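Local coordinates for protein tryparedoxin II (Crithidia fasciculata, PDB 1I5G) that probably carries reducing equivalents from trypanothione to peroxiredoxin-type enzymes as a thioredoxin-like dithiol-disulfide oxidoreductase, at residues I21-P24 with S25-G28. The protein carries 1 engineered substitution. Residues are numbered along the deposited sequence; the frame is centred on the assembly and turned at random.
Sequences IALP and SLAG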
loop_
_atom_site.group_PDB
_atom_site.type_symbol
_atom_site.label_atom_id
_atom_site.label_comp_id
_atom_site.label_asym_id
_atom_site.label_seq_id
_atom_site.Cartn_x
_atom_site.Cartn_y
_atom_site.Cartn_z
ATOM N N ILE A 21 -11.091 4.327 9.121
ATOM C CA ILE A 21 -10.536 2.974 9.148
ATOM C C ILE A 21 -9.503 2.938 10.222
ATOM O O ILE A 21 -8.611 3.765 10.323
ATOM C CB ILE A 21 -10.019 2.580 7.767
ATOM C CG1 ILE A 21 -11.037 2.735 6.644
ATOM C CG2 ILE A 21 -9.457 1.165 7.816
ATOM C CD1 ILE A 21 -12.344 1.977 6.859
ATOM N N ALA A 22 -9.642 1.933 11.085
ATOM C CA ALA A 22 -8.637 1.692 12.089
ATOM C C ALA A 22 -7.821 0.401 11.883
ATOM O O ALA A 22 -8.217 -0.525 11.176
ATOM C CB ALA A 22 -9.356 1.669 13.449
ATOM N N LEU A 23 -6.667 0.329 12.490
ATOM C CA LEU A 23 -5.816 -0.842 12.341
ATOM C C LEU A 23 -6.374 -2.215 12.662
ATOM O O LEU A 23 -5.958 -3.141 11.979
ATOM C CB LEU A 23 -4.514 -0.634 13.121
ATOM C CG LEU A 23 -3.648 0.547 12.675
ATOM C CD1 LEU A 23 -2.316 0.555 13.402
ATOM C CD2 LEU A 23 -3.390 0.559 11.175
ATOM N N PRO A 24 -7.249 -2.404 13.646
ATOM C CA PRO A 24 -7.787 -3.756 13.831
ATOM C C PRO A 24 -8.512 -4.402 12.665
ATOM O O PRO A 24 -8.623 -5.626 12.678
ATOM C CB PRO A 24 -8.789 -3.544 14.976
ATOM C CG PRO A 24 -8.129 -2.469 15.793
ATOM C CD PRO A 24 -7.759 -1.480 14.675
ATOM N N SER A 25 -8.966 -3.595 11.713
ATOM C CA SER A 25 -9.656 -4.130 10.553
ATOM C C SER A 25 -8.684 -4.791 9.582
ATOM O O SER A 25 -9.124 -5.388 8.583
ATOM C CB SER A 25 -10.427 -3.034 9.814
ATOM O OG SER A 25 -9.496 -2.052 9.378
ATOM N N LEU A 26 -7.392 -4.665 9.904
ATOM C CA LEU A 26 -6.385 -5.324 9.102
ATOM C C LEU A 26 -5.881 -6.599 9.765
ATOM O O LEU A 26 -5.085 -7.277 9.140
ATOM C CB LEU A 26 -5.209 -4.370 8.844
ATOM C CG LEU A 26 -5.614 -3.021 8.253
ATOM C CD1 LEU A 26 -4.442 -2.035 8.148
ATOM C CD2 LEU A 26 -6.226 -3.296 6.949
ATOM N N ALA A 27 -6.343 -6.913 10.967
ATOM C CA ALA A 27 -5.961 -8.151 11.634
ATOM C C ALA A 27 -6.123 -9.342 10.713
ATOM O O ALA A 27 -7.073 -9.517 9.967
ATOM C CB ALA A 27 -6.772 -8.359 12.895
ATOM N N GLY A 28 -5.112 -10.211 10.786
ATOM C CA GLY A 28 -5.097 -11.437 10.007
ATOM C C GLY A 28 -4.741 -11.359 8.533
ATOM O O GLY A 28 -4.638 -12.374 7.877
#
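The carbonyl oxygen of A22 is gripped twice by S25, through its amide and through its hydroxyl, as the chain leaves edge strand 18-22 of the thioredoxin-like fold and winds into a short 3-10 turn. S25 N gives the regular i to i+3 bond to A22 O at 3.2 Å. S25 OG donates to the same A22 O at 2.7 Å, nearly in line with the C=O bond. That reach depends on chi1 of 61°, which sets the hydroxyl between the backbone N and carbonyl carbon of S25; serine is short enough to fold back in this way. The methyl CG2 of I21 rests against the hydroxyl, 3.6 Å from S25 OG, while I21 O is taken by N12 ND2 of strand 12-15.

P24 suits the first turn because its nitrogen, having no hydrogen, asks for no acceptor, while its ring holds phi at a helical -58°. Next along, L26 N binds L23 O at 2.9 Å. The methyls CD2 of L23 and CD1 of L26 meet at 4.1 Å, and the two buried side chains pack against residues near the N-terminus, L23 on K4 and F7 and L26 on L3. After the turn, G28 takes a positive phi of 77°, easily adopted without a side chain, and its amide is satisfied by the D118 carboxylate. The last 3-10 bond runs from A27 N to P24 O, 3.1 Å, with the methyl CB of A27 close beside that oxygen.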